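Local coordinates for hypothetical membrane spanning protein (Thermus thermophilus, PDB 2VPZ) that probably forms the membrane anchor subunit of a polysulfide reductase complex and binds quinones within its bundle of transmembrane helices, at residues C[19-24]-C[58-63]; C[29-34]-C[51-56]; C[87-92]-C[128-133]; C[25-30]-C[157-162]; C[78-83]-C[91-96]. All coordinates share one frame; numbering follows the deposited sequence.

How the interactions relate
Helix 16-41 is the common element of interactions 1, 2 and 4. It packs on helix 46-65 at two levels, in interactions 1 and 2, whose centres lie about 13 Å apart. Interaction 4 crosses it with helix 148-166, shares Gly29 and Gly30 with interaction 2, and has its centre about 8 Å from that contact. Interactions 3 and 5 share Trp91 and Gly92 at the start of helix 88-107, with centres about 10 Å apart. The quinone-binding residues join interactions 1 and 3: His21 NE2 and Tyr130 OH are 3.2 Å apart, at best a weak polar contact. Val25, from the segment of interaction 4, packs against Tyr130 and Pro131 of interaction 3.

Interaction 1 of 5, residues C[19-24]-C[58-63]; sequences ALHFVL and ALDLFI
His21 and Asp60 form the polar centre of this contact. ND1 of His21 lies 3.2 Å from OD1 of Asp60, but the angle is poor and the pair is not a hydrogen bond. The carboxylate comes in obliquely, with its plane 53° from that of the imidazole. OD2 is 3.8 Å from CE1 of His21. Apolar groups lie beside the pair. Ile63 CD1 meets Leu20 CD1 at 3.5 Å, and the two side chains cross at about a right angle. Leu24 CD2 rests 3.7 Å from Leu59 CG in a similar crossing. Further out, helices 16-41 and 46-65 run antiparallel, with their axes 9.8 Å apart in these segments. The CA atoms of Leu24 and Asp60 are the nearest, 6.2 Å apart. CG of Asp60 points anti to N (chi1 -170°), which carries the carboxylate across the gap toward the ring. The other ring nitrogen, NE2, lies close to Tyr130 OH on helix 117-136, at best a weak bond. His21 is known to bind ubiquinone-1. Asp60 OD2 is buried here and has no partner in the model. A buried carboxylate so near the imidazole could polarise the ring of this quinone-binding histidine.

Interaction 2 of 5, residues C[29-34]-C[51-56]; sequences GGVALL and LYALML
Val31 turns both of its methyls to helix 46-65, and its torsion shares them out. At chi1 163°, CG1 stands anti to the backbone N and faces Ala53, while CG2 stands anti to the carbonyl carbon and faces Leu56. The two segments belong to a transmembrane helical hairpin, in which helices 16-41 and 46-65 follow each other in the chain and pack antiparallel. The angle between their directions here is 161°, and the axes come within 8.3 Å. No hydrogen bond crosses the contact, so it is apolar packing alone. Val31 CG1 sits 3.6 Å from Ala53 N and also touches Tyr52 CB, at 4.0 Å. Its partner methyl CG2 is 4.0 Å from Leu56 CD1, and these two side chains cross at about a right angle. Beyond its CB the Tyr52 side chain leads away from helix 16-41, and its OH is hydrogen-bonded to Arg48 NH2. Alanines set the closest backbone approach: the CA atoms of Ala32 and Ala53 are 4.8 Å apart. Outside the pair, Val31 also packs on Ala160 of helix 148-166, and Ala32 on Ser124 of helix 117-136. Small side chains therefore let the hairpin sit close within a larger bundle. The tightest touch is Ala53 CB against Ala32, 3.5 Å from its CA.

Interaction 3 of 5, residues C[87-92]-C[128-133]; sequences SPIWWG and LSYPGL
Pro88 and Tyr130 bring the two backbones nearest, with their CA atoms 5.4 Å apart. Helices 88-107 and 117-136 form an antiparallel transmembrane pair, and their short axes approach to 8.6 Å at an angle of 161°. Helix 88-107 starts here. Ser87 is its N-cap, and its OG accepts from Trp90 N at 3.2 Å. The partner helix is kinked at Pro131 and Gly132, whose nitrogens have no bond to the turn before.

The Tyr130 ring fills the gap between the helices. Gly92 CA sits over one face in a CH-pi contact, 3.4 Å from the ring centroid and 18° off the normal. Pro131 CG, from the next residue in the chain, lies toward the rim of the opposite face. Ile89 CD1 meets the ring at its edge, 4.0 Å from CE1. Val25 of helix 16-41 packs on the ring as well. This tyrosine binds menaquinone and ubiquinone in other structures of the protein, and the packing probably helps to hold the plane of its ring. Toward the start of helix 88-107, Pro88 CG reaches 3.5 Å from the carbonyl O of Leu133.

Interaction 4 of 5, residues C[25-30]-C[157-162]; sequences VGLAGG and LVLALG
Gly30 and Ala160 mark the crossing of helices 16-41 and 148-166, whose axes come within 7.7 Å at 67° in these segments. Their CA atoms are 5.1 Å apart. The tightest touch is there: Ala160 CB presses on the peptide after Gly30, 3.3 Å from its C and 3.4 Å from its O. One turn earlier, Gly26 offers its backbone to Leu159, whose CD1 lies 4.5 Å from Gly26 C. The same methyl is 4.0 Å from Leu27 N. Leu27 packs beside this. Its CD2 reaches 3.7 Å from Leu159 O, and its CG is 4.1 Å from Leu159 CB, so it lies against both backbone and side chain. The two leucine side chains cross at about a right angle. No hydrogen bond links the segments. Other helices pack around the crossing: Leu159 also packs on Leu232 and Ala235 of helix 227-245, and Leu157 on Leu179 of helix 175-189. Apart from Leu27, which is partly exposed, the touching residues are buried. Gly26 and Gly30 are four residues apart and both meet the other helix, as in the GxxxG pattern by which membrane helices pack closely. Here it serves a steep crossing inside the transmembrane bundle.

Interaction 5 of 5, residues C[78-83]-C[91-96]; sequences WLFLSF and WGAWGL
Leu79 and Phe80 lie in the loop between helices 46-65 and 88-107, which folds back over the first turns of the second helix. The indole of Trp94 joins the two segments. Its NE1 donates to the carbonyl O of Leu79 at 3.0 Å, with an N-H...O angle of 144°. The bond is bent, and the oxygen stands somewhat out of the indole plane. Phe80 adds an edge-to-face stack: its edge meets the face of the five-membered ring of Trp94, with centroids 5.1 Å apart and planes at 64°. CD2 of Phe80 leads, 3.7 Å from CE2 of Trp94. Ala93 CB packs against both loop residues, 3.7 Å from Leu79 CG and 4.1 Å from Phe80 CZ. The loop also faces a different protein of the assembly: Trp78 makes a cation-pi contact with a basic side chain of that chain. Within the loop, Ser82 OG donates to Trp78 O at 3.2 Å, nearly in line with the carbonyl bond.

Interaction 1 of 5, residues C[19-24]-C[58-63]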
# COMPACT_ATOMS: atom_id res chain seq x y z
N ALA C 19 -17.45 -18.39 -32.05
CA ALA C 19 -18.02 -19.48 -31.25
C ALA C 19 -18.42 -20.65 -32.18
O ALA C 19 -18.38 -21.83 -31.81
CB ALA C 19 -19.23 -18.98 -30.42
N LEU C 20 -18.83 -20.27 -33.40
CA LEU C 20 -19.18 -21.19 -34.47
C LEU C 20 -17.85 -21.92 -34.85
O LEU C 20 -17.80 -23.16 -34.93
CB LEU C 20 -19.77 -20.43 -35.69
CG LEU C 20 -20.75 -21.09 -36.70
CD1 LEU C 20 -20.47 -20.59 -38.15
CD2 LEU C 20 -20.65 -22.63 -36.62
N HIS C 21 -16.77 -21.17 -35.07
CA HIS C 21 -15.47 -21.79 -35.39
C HIS C 21 -15.15 -22.82 -34.28
O HIS C 21 -14.68 -23.94 -34.56
CB HIS C 21 -14.30 -20.74 -35.47
CG HIS C 21 -12.95 -21.26 -35.13
ND1 HIS C 21 -11.93 -21.38 -36.03
CD2 HIS C 21 -12.47 -21.71 -33.97
CE1 HIS C 21 -10.88 -21.91 -35.46
NE2 HIS C 21 -11.18 -22.11 -34.19
N PHE C 22 -15.42 -22.46 -33.03
CA PHE C 22 -15.17 -23.36 -31.90
C PHE C 22 -15.96 -24.68 -31.95
O PHE C 22 -15.42 -25.72 -31.63
CB PHE C 22 -15.39 -22.63 -30.56
CG PHE C 22 -14.13 -22.10 -29.91
CD1 PHE C 22 -13.55 -20.89 -30.33
CD2 PHE C 22 -13.49 -22.83 -28.90
CE1 PHE C 22 -12.36 -20.40 -29.74
CE2 PHE C 22 -12.30 -22.37 -28.30
CZ PHE C 22 -11.73 -21.15 -28.72
N VAL C 23 -17.22 -24.64 -32.35
CA VAL C 23 -18.00 -25.87 -32.47
C VAL C 23 -17.44 -26.71 -33.65
O VAL C 23 -17.30 -27.93 -33.56
CB VAL C 23 -19.53 -25.59 -32.74
CG1 VAL C 23 -20.28 -26.91 -33.10
CG2 VAL C 23 -20.18 -24.91 -31.52
N LEU C 24 -17.07 -26.03 -34.73
CA LEU C 24 -16.57 -26.70 -35.94
C LEU C 24 -15.20 -27.42 -35.81
O LEU C 24 -15.08 -28.58 -36.20
CB LEU C 24 -16.62 -25.76 -37.16
CG LEU C 24 -17.72 -25.97 -38.24
CD1 LEU C 24 -19.10 -26.13 -37.55
CD2 LEU C 24 -17.76 -24.80 -39.25
N ALA C 58 -11.38 -28.15 -44.15
CA ALA C 58 -11.49 -27.09 -45.16
C ALA C 58 -12.55 -26.05 -44.74
O ALA C 58 -12.29 -24.84 -44.77
CB ALA C 58 -11.85 -27.70 -46.56
N LEU C 59 -13.74 -26.51 -44.32
CA LEU C 59 -14.83 -25.65 -43.85
C LEU C 59 -14.37 -24.82 -42.63
O LEU C 59 -14.75 -23.66 -42.48
CB LEU C 59 -16.12 -26.46 -43.51
CG LEU C 59 -17.33 -25.78 -42.82
CD1 LEU C 59 -17.83 -24.58 -43.66
CD2 LEU C 59 -18.47 -26.79 -42.57
N ASP C 60 -13.54 -25.39 -41.76
CA ASP C 60 -13.07 -24.64 -40.59
C ASP C 60 -11.97 -23.61 -40.93
O ASP C 60 -11.97 -22.51 -40.38
CB ASP C 60 -12.63 -25.55 -39.42
CG ASP C 60 -12.37 -24.76 -38.11
OD1 ASP C 60 -13.00 -23.68 -37.94
OD2 ASP C 60 -11.56 -25.21 -37.26
N LEU C 61 -11.03 -23.94 -41.82
CA LEU C 61 -10.03 -22.95 -42.21
C LEU C 61 -10.74 -21.81 -43.02
O LEU C 61 -10.39 -20.63 -42.89
CB LEU C 61 -8.85 -23.57 -43.02
CG LEU C 61 -7.91 -24.58 -42.34
CD1 LEU C 61 -6.90 -25.16 -43.35
CD2 LEU C 61 -7.18 -23.92 -41.15
N PHE C 62 -11.74 -22.15 -43.83
CA PHE C 62 -12.47 -21.13 -44.60
C PHE C 62 -13.21 -20.14 -43.66
O PHE C 62 -13.16 -18.93 -43.88
CB PHE C 62 -13.46 -21.73 -45.63
CG PHE C 62 -14.34 -20.70 -46.35
CD1 PHE C 62 -13.86 -19.95 -47.44
CD2 PHE C 62 -15.65 -20.46 -45.91
CE1 PHE C 62 -14.67 -18.97 -48.08
CE2 PHE C 62 -16.48 -19.50 -46.53
CZ PHE C 62 -15.98 -18.75 -47.62
N ILE C 63 -13.90 -20.60 -42.62
CA ILE C 63 -14.53 -19.61 -41.74
C ILE C 63 -13.55 -18.92 -40.71
O ILE C 63 -13.90 -17.90 -40.13
CB ILE C 63 -15.93 -20.13 -41.08
CG1 ILE C 63 -15.76 -20.51 -39.63
CG2 ILE C 63 -16.50 -21.27 -41.94
CD1 ILE C 63 -17.04 -20.31 -38.76

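Interaction 2 of 5, residues C[29-34]-C[51-56]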
# COMPACT_ATOMS: atom_id res chain seq x y z
N GLY C 29 -11.49 -31.94 -35.82
CA GLY C 29 -10.52 -32.73 -35.07
C GLY C 29 -10.88 -34.14 -34.63
O GLY C 29 -10.10 -35.09 -34.79
N GLY C 30 -12.09 -34.28 -34.08
CA GLY C 30 -12.63 -35.56 -33.67
C GLY C 30 -13.00 -36.48 -34.84
O GLY C 30 -12.98 -37.71 -34.70
N VAL C 31 -13.35 -35.95 -36.01
CA VAL C 31 -13.64 -36.85 -37.13
C VAL C 31 -12.27 -37.31 -37.73
O VAL C 31 -12.15 -38.45 -38.21
CB VAL C 31 -14.62 -36.20 -38.21
CG1 VAL C 31 -14.57 -36.98 -39.55
CG2 VAL C 31 -16.07 -36.23 -37.66
N ALA C 32 -11.25 -36.47 -37.66
CA ALA C 32 -9.90 -36.83 -38.10
C ALA C 32 -9.33 -37.93 -37.13
O ALA C 32 -8.48 -38.72 -37.54
CB ALA C 32 -8.95 -35.60 -38.12
N LEU C 33 -9.81 -37.97 -35.88
CA LEU C 33 -9.35 -39.01 -34.93
C LEU C 33 -10.02 -40.35 -35.33
O LEU C 33 -9.37 -41.41 -35.34
CB LEU C 33 -9.67 -38.66 -33.44
CG LEU C 33 -9.23 -39.72 -32.39
CD1 LEU C 33 -7.70 -39.72 -32.23
CD2 LEU C 33 -9.90 -39.49 -31.02
N LEU C 34 -11.32 -40.29 -35.65
CA LEU C 34 -12.08 -41.44 -36.11
C LEU C 34 -11.45 -42.04 -37.39
O LEU C 34 -11.21 -43.26 -37.46
CB LEU C 34 -13.55 -41.08 -36.37
CG LEU C 34 -14.35 -40.73 -35.10
CD1 LEU C 34 -15.86 -40.92 -35.37
CD2 LEU C 34 -13.89 -41.63 -33.92
N LEU C 51 -12.36 -38.50 -46.04
CA LEU C 51 -12.88 -37.44 -46.92
C LEU C 51 -13.53 -36.31 -46.07
O LEU C 51 -13.24 -35.13 -46.31
CB LEU C 51 -13.91 -37.95 -47.97
CG LEU C 51 -14.52 -36.85 -48.87
CD1 LEU C 51 -13.43 -36.18 -49.76
CD2 LEU C 51 -15.65 -37.42 -49.76
N TYR C 52 -14.37 -36.70 -45.11
CA TYR C 52 -15.12 -35.86 -44.15
C TYR C 52 -14.25 -35.00 -43.21
O TYR C 52 -14.54 -33.81 -42.93
CB TYR C 52 -15.98 -36.76 -43.27
CG TYR C 52 -17.05 -37.64 -43.87
CD1 TYR C 52 -17.59 -38.68 -43.11
CD2 TYR C 52 -17.61 -37.42 -45.14
CE1 TYR C 52 -18.63 -39.48 -43.55
CE2 TYR C 52 -18.68 -38.22 -45.62
CZ TYR C 52 -19.18 -39.25 -44.81
OH TYR C 52 -20.23 -40.02 -45.25
N ALA C 53 -13.22 -35.62 -42.65
CA ALA C 53 -12.29 -34.92 -41.77
C ALA C 53 -11.58 -33.87 -42.64
O ALA C 53 -11.25 -32.79 -42.15
CB ALA C 53 -11.28 -35.92 -41.13
N LEU C 54 -11.37 -34.17 -43.93
CA LEU C 54 -10.75 -33.21 -44.86
C LEU C 54 -11.73 -32.04 -45.14
O LEU C 54 -11.33 -30.88 -45.23
CB LEU C 54 -10.34 -33.86 -46.21
CG LEU C 54 -9.27 -34.94 -46.32
CD1 LEU C 54 -9.03 -35.39 -47.80
CD2 LEU C 54 -7.93 -34.46 -45.68
N MET C 55 -13.01 -32.38 -45.30
CA MET C 55 -14.05 -31.40 -45.61
C MET C 55 -14.30 -30.42 -44.46
O MET C 55 -14.44 -29.21 -44.67
CB MET C 55 -15.36 -32.07 -46.02
CG MET C 55 -15.45 -32.53 -47.48
SD MET C 55 -16.87 -33.62 -47.82
CE MET C 55 -17.89 -33.33 -46.33
N LEU C 56 -14.38 -30.97 -43.26
CA LEU C 56 -14.59 -30.21 -42.03
C LEU C 56 -13.32 -29.39 -41.72
O LEU C 56 -13.40 -28.34 -41.09
CB LEU C 56 -14.99 -31.13 -40.86
CG LEU C 56 -16.35 -31.83 -40.99
CD1 LEU C 56 -16.42 -33.11 -40.13
CD2 LEU C 56 -17.48 -30.84 -40.63

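Interaction 3 of 5, residues C[87-92]-C[128-133]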
# COMPACT_ATOMS: atom_id res chain seq x y z
N SER C 87 2.36 -20.65 -28.11
CA SER C 87 1.04 -20.18 -28.53
C SER C 87 -0.04 -21.22 -28.97
O SER C 87 0.16 -21.86 -30.01
CB SER C 87 1.24 -19.09 -29.64
OG SER C 87 0.15 -18.99 -30.53
N PRO C 88 -1.12 -21.46 -28.18
CA PRO C 88 -2.10 -22.41 -28.70
C PRO C 88 -2.59 -22.29 -30.14
O PRO C 88 -2.75 -23.31 -30.82
CB PRO C 88 -3.25 -22.33 -27.68
CG PRO C 88 -2.61 -21.89 -26.38
CD PRO C 88 -1.12 -21.56 -26.71
N ILE C 89 -2.85 -21.07 -30.59
CA ILE C 89 -3.34 -20.84 -31.95
C ILE C 89 -2.29 -21.23 -33.00
O ILE C 89 -2.63 -21.61 -34.11
CB ILE C 89 -3.79 -19.35 -32.20
CG1 ILE C 89 -4.92 -18.97 -31.23
CG2 ILE C 89 -4.27 -19.17 -33.68
CD1 ILE C 89 -6.33 -19.37 -31.71
N TRP C 90 -1.02 -21.15 -32.63
CA TRP C 90 0.04 -21.56 -33.55
C TRP C 90 -0.02 -23.11 -33.65
O TRP C 90 0.01 -23.67 -34.76
CB TRP C 90 1.40 -21.07 -33.06
CG TRP C 90 2.52 -21.43 -33.96
CD1 TRP C 90 3.02 -20.71 -35.03
CD2 TRP C 90 3.31 -22.62 -33.89
NE1 TRP C 90 4.06 -21.39 -35.62
CE2 TRP C 90 4.26 -22.57 -34.94
CE3 TRP C 90 3.31 -23.75 -33.04
CZ2 TRP C 90 5.21 -23.59 -35.16
CZ3 TRP C 90 4.25 -24.78 -33.25
CH2 TRP C 90 5.19 -24.69 -34.31
N TRP C 91 -0.11 -23.80 -32.51
CA TRP C 91 -0.24 -25.26 -32.50
C TRP C 91 -1.45 -25.65 -33.38
O TRP C 91 -1.31 -26.47 -34.28
CB TRP C 91 -0.39 -25.86 -31.09
CG TRP C 91 0.93 -25.98 -30.38
CD1 TRP C 91 1.51 -25.05 -29.56
CD2 TRP C 91 1.92 -27.04 -30.52
NE1 TRP C 91 2.77 -25.45 -29.19
CE2 TRP C 91 3.06 -26.66 -29.75
CE3 TRP C 91 1.96 -28.27 -31.22
CZ2 TRP C 91 4.22 -27.47 -29.66
CZ3 TRP C 91 3.13 -29.09 -31.12
CH2 TRP C 91 4.24 -28.67 -30.35
N GLY C 92 -2.60 -25.03 -33.13
CA GLY C 92 -3.79 -25.32 -33.91
C GLY C 92 -3.69 -25.18 -35.43
O GLY C 92 -4.29 -25.96 -36.18
N LEU C 128 -7.46 -31.29 -31.32
CA LEU C 128 -8.50 -31.57 -30.28
C LEU C 128 -8.15 -30.90 -28.95
O LEU C 128 -9.01 -30.64 -28.10
CB LEU C 128 -8.63 -33.09 -30.01
CG LEU C 128 -9.58 -33.99 -30.82
CD1 LEU C 128 -9.13 -35.46 -30.77
CD2 LEU C 128 -11.03 -33.84 -30.33
N SER C 129 -6.86 -30.68 -28.79
CA SER C 129 -6.24 -30.10 -27.61
C SER C 129 -6.04 -28.57 -27.57
O SER C 129 -6.07 -27.97 -26.50
CB SER C 129 -4.85 -30.76 -27.38
OG SER C 129 -4.91 -32.08 -26.94
N TYR C 130 -5.85 -27.94 -28.72
CA TYR C 130 -5.57 -26.51 -28.75
C TYR C 130 -6.69 -25.52 -28.35
O TYR C 130 -6.41 -24.47 -27.75
CB TYR C 130 -4.89 -26.11 -30.08
CG TYR C 130 -5.76 -25.38 -31.10
CD1 TYR C 130 -5.93 -23.98 -31.04
CD2 TYR C 130 -6.43 -26.08 -32.11
CE1 TYR C 130 -6.76 -23.29 -31.96
CE2 TYR C 130 -7.27 -25.40 -33.05
CZ TYR C 130 -7.42 -24.01 -32.97
OH TYR C 130 -8.24 -23.35 -33.86
N PRO C 131 -7.98 -25.83 -28.66
CA PRO C 131 -9.06 -24.91 -28.26
C PRO C 131 -9.19 -24.65 -26.74
O PRO C 131 -9.26 -23.49 -26.31
CB PRO C 131 -10.32 -25.52 -28.85
CG PRO C 131 -9.84 -26.32 -30.04
CD PRO C 131 -8.46 -26.83 -29.63
N GLY C 132 -9.25 -25.69 -25.93
CA GLY C 132 -9.35 -25.55 -24.48
C GLY C 132 -8.16 -24.80 -23.89
O GLY C 132 -8.28 -24.08 -22.89
N LEU C 133 -6.99 -24.97 -24.51
CA LEU C 133 -5.78 -24.26 -24.07
C LEU C 133 -5.77 -22.79 -24.60
O LEU C 133 -5.14 -21.93 -23.99
CB LEU C 133 -4.48 -25.02 -24.45
CG LEU C 133 -4.16 -26.37 -23.78
CD1 LEU C 133 -2.80 -26.92 -24.27
CD2 LEU C 133 -4.13 -26.23 -22.24

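Interaction 4 of 5, residues C[25-30]-C[157-162]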
# COMPACT_ATOMS: atom_id res chain seq x y z
N VAL C 25 -14.19 -26.74 -35.26
CA VAL C 25 -12.87 -27.35 -35.08
C VAL C 25 -12.97 -28.60 -34.14
O VAL C 25 -12.10 -29.49 -34.18
CB VAL C 25 -11.82 -26.30 -34.52
CG1 VAL C 25 -12.08 -26.00 -33.04
CG2 VAL C 25 -10.38 -26.80 -34.73
N GLY C 26 -14.03 -28.68 -33.32
CA GLY C 26 -14.30 -29.83 -32.46
C GLY C 26 -14.63 -31.03 -33.34
O GLY C 26 -14.02 -32.11 -33.23
N LEU C 27 -15.60 -30.82 -34.22
CA LEU C 27 -16.06 -31.76 -35.26
C LEU C 27 -14.88 -32.16 -36.15
O LEU C 27 -14.63 -33.34 -36.39
CB LEU C 27 -17.08 -31.12 -36.18
CG LEU C 27 -18.53 -31.54 -35.98
CD1 LEU C 27 -19.45 -30.76 -36.94
CD2 LEU C 27 -18.66 -33.06 -36.18
N ALA C 28 -14.22 -31.15 -36.69
CA ALA C 28 -13.10 -31.39 -37.59
C ALA C 28 -12.08 -32.36 -36.94
O ALA C 28 -11.89 -33.48 -37.45
CB ALA C 28 -12.40 -30.05 -38.00
N GLY C 29 -11.49 -31.94 -35.82
CA GLY C 29 -10.52 -32.73 -35.07
C GLY C 29 -10.88 -34.14 -34.63
O GLY C 29 -10.10 -35.09 -34.79
N GLY C 30 -12.09 -34.28 -34.08
CA GLY C 30 -12.63 -35.56 -33.67
C GLY C 30 -13.00 -36.48 -34.84
O GLY C 30 -12.98 -37.71 -34.70
N LEU C 157 -15.27 -34.87 -29.03
CA LEU C 157 -15.51 -36.30 -29.24
C LEU C 157 -17.03 -36.59 -29.29
O LEU C 157 -17.49 -37.34 -30.15
CB LEU C 157 -14.78 -37.15 -28.17
CG LEU C 157 -13.23 -37.02 -28.22
CD1 LEU C 157 -12.57 -37.72 -27.00
CD2 LEU C 157 -12.71 -37.59 -29.56
N VAL C 158 -17.81 -36.00 -28.40
CA VAL C 158 -19.26 -36.18 -28.45
C VAL C 158 -19.80 -35.66 -29.84
O VAL C 158 -20.73 -36.25 -30.42
CB VAL C 158 -19.96 -35.44 -27.26
CG1 VAL C 158 -21.46 -35.66 -27.30
CG2 VAL C 158 -19.37 -35.95 -25.91
N LEU C 159 -19.20 -34.60 -30.40
CA LEU C 159 -19.61 -34.07 -31.73
C LEU C 159 -19.28 -35.06 -32.87
O LEU C 159 -20.13 -35.34 -33.71
CB LEU C 159 -18.97 -32.70 -32.06
CG LEU C 159 -19.37 -31.48 -31.21
CD1 LEU C 159 -18.72 -30.19 -31.73
CD2 LEU C 159 -20.90 -31.34 -31.19
N ALA C 160 -18.05 -35.57 -32.91
CA ALA C 160 -17.67 -36.52 -33.96
C ALA C 160 -18.47 -37.85 -33.92
O ALA C 160 -18.99 -38.31 -34.96
CB ALA C 160 -16.14 -36.82 -33.91
N LEU C 161 -18.58 -38.45 -32.74
CA LEU C 161 -19.31 -39.72 -32.55
C LEU C 161 -20.84 -39.57 -32.75
O LEU C 161 -21.52 -40.51 -33.20
CB LEU C 161 -18.98 -40.35 -31.17
CG LEU C 161 -17.53 -40.89 -30.96
CD1 LEU C 161 -17.25 -41.18 -29.46
CD2 LEU C 161 -17.32 -42.16 -31.81
N GLY C 162 -21.36 -38.39 -32.41
CA GLY C 162 -22.76 -38.08 -32.60
C GLY C 162 -23.10 -38.02 -34.09
O GLY C 162 -24.19 -38.44 -34.51

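Interaction 5 of 5, residues C[78-83]-C[91-96]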
# COMPACT_ATOMS: atom_id res chain seq x y z
N TRP C 78 2.24 -15.71 -42.27
CA TRP C 78 3.19 -15.70 -41.13
C TRP C 78 2.97 -16.78 -40.07
O TRP C 78 3.85 -17.10 -39.26
CB TRP C 78 3.25 -14.31 -40.50
CG TRP C 78 3.77 -13.33 -41.49
CD1 TRP C 78 3.05 -12.44 -42.25
CD2 TRP C 78 5.15 -13.15 -41.89
NE1 TRP C 78 3.88 -11.74 -43.07
CE2 TRP C 78 5.17 -12.14 -42.88
CE3 TRP C 78 6.37 -13.75 -41.50
CZ2 TRP C 78 6.37 -11.71 -43.50
CZ3 TRP C 78 7.57 -13.32 -42.12
CH2 TRP C 78 7.54 -12.30 -43.11
N LEU C 79 1.77 -17.33 -40.09
CA LEU C 79 1.38 -18.44 -39.22
C LEU C 79 2.32 -19.65 -39.52
O LEU C 79 2.67 -20.46 -38.64
CB LEU C 79 -0.07 -18.83 -39.55
CG LEU C 79 -1.11 -19.09 -38.45
CD1 LEU C 79 -0.78 -18.23 -37.21
CD2 LEU C 79 -2.53 -18.79 -38.97
N PHE C 80 2.71 -19.73 -40.79
CA PHE C 80 3.52 -20.80 -41.37
C PHE C 80 4.99 -20.55 -41.68
O PHE C 80 5.69 -21.45 -42.14
CB PHE C 80 2.78 -21.31 -42.61
CG PHE C 80 1.43 -21.88 -42.31
CD1 PHE C 80 0.25 -21.27 -42.78
CD2 PHE C 80 1.33 -23.00 -41.49
CE1 PHE C 80 -1.01 -21.79 -42.42
CE2 PHE C 80 0.09 -23.54 -41.12
CZ PHE C 80 -1.08 -22.93 -41.59
N LEU C 81 5.46 -19.33 -41.44
CA LEU C 81 6.87 -19.01 -41.68
C LEU C 81 7.60 -18.72 -40.36
O LEU C 81 8.68 -18.14 -40.36
CB LEU C 81 7.02 -17.80 -42.63
CG LEU C 81 6.31 -17.81 -43.99
CD1 LEU C 81 5.96 -16.37 -44.43
CD2 LEU C 81 7.14 -18.51 -45.07
N SER C 82 7.02 -19.11 -39.22
CA SER C 82 7.68 -18.87 -37.95
C SER C 82 7.43 -20.01 -36.95
O SER C 82 6.63 -20.91 -37.18
CB SER C 82 7.28 -17.50 -37.37
OG SER C 82 5.96 -17.51 -36.86
N PHE C 83 8.13 -19.93 -35.82
CA PHE C 83 8.06 -20.93 -34.76
C PHE C 83 7.59 -20.31 -33.41
O PHE C 83 8.37 -19.63 -32.75
CB PHE C 83 9.47 -21.54 -34.64
CG PHE C 83 9.58 -22.69 -33.69
CD1 PHE C 83 8.84 -23.85 -33.90
CD2 PHE C 83 10.42 -22.61 -32.58
CE1 PHE C 83 8.93 -24.93 -33.01
CE2 PHE C 83 10.53 -23.69 -31.68
CZ PHE C 83 9.78 -24.85 -31.89
N TRP C 91 -0.11 -23.80 -32.51
CA TRP C 91 -0.24 -25.26 -32.50
C TRP C 91 -1.45 -25.65 -33.38
O TRP C 91 -1.31 -26.47 -34.28
CB TRP C 91 -0.39 -25.86 -31.09
CG TRP C 91 0.93 -25.98 -30.38
CD1 TRP C 91 1.51 -25.05 -29.56
CD2 TRP C 91 1.92 -27.04 -30.52
NE1 TRP C 91 2.77 -25.45 -29.19
CE2 TRP C 91 3.06 -26.66 -29.75
CE3 TRP C 91 1.96 -28.27 -31.22
CZ2 TRP C 91 4.22 -27.47 -29.66
CZ3 TRP C 91 3.13 -29.09 -31.12
CH2 TRP C 91 4.24 -28.67 -30.35
N GLY C 92 -2.60 -25.03 -33.13
CA GLY C 92 -3.79 -25.32 -33.91
C GLY C 92 -3.69 -25.18 -35.43
O GLY C 92 -4.29 -25.96 -36.18
N ALA C 93 -2.92 -24.19 -35.89
CA ALA C 93 -2.71 -23.94 -37.33
C ALA C 93 -1.89 -25.05 -38.00
O ALA C 93 -2.19 -25.49 -39.13
CB ALA C 93 -2.03 -22.56 -37.57
N TRP C 94 -0.86 -25.51 -37.30
CA TRP C 94 -0.01 -26.58 -37.79
C TRP C 94 -0.65 -28.00 -37.70
O TRP C 94 -0.46 -28.79 -38.62
CB TRP C 94 1.37 -26.49 -37.10
CG TRP C 94 2.25 -25.37 -37.69
CD1 TRP C 94 2.25 -24.03 -37.34
CD2 TRP C 94 3.25 -25.50 -38.72
NE1 TRP C 94 3.17 -23.34 -38.10
CE2 TRP C 94 3.80 -24.22 -38.96
CE3 TRP C 94 3.72 -26.59 -39.48
CZ2 TRP C 94 4.81 -23.99 -39.92
CZ3 TRP C 94 4.73 -26.37 -40.44
CH2 TRP C 94 5.26 -25.07 -40.65
N GLY C 95 -1.43 -28.31 -36.66
CA GLY C 95 -2.10 -29.60 -36.51
C GLY C 95 -3.13 -29.92 -37.59
O GLY C 95 -3.09 -30.99 -38.25
N LEU C 96 -4.05 -28.98 -37.79
CA LEU C 96 -5.12 -29.02 -38.83
C LEU C 96 -4.43 -29.07 -40.23
O LEU C 96 -4.62 -30.02 -41.00
CB LEU C 96 -6.05 -27.77 -38.72
CG LEU C 96 -6.82 -27.41 -37.42
CD1 LEU C 96 -7.07 -25.88 -37.30
CD2 LEU C 96 -8.16 -28.19 -37.34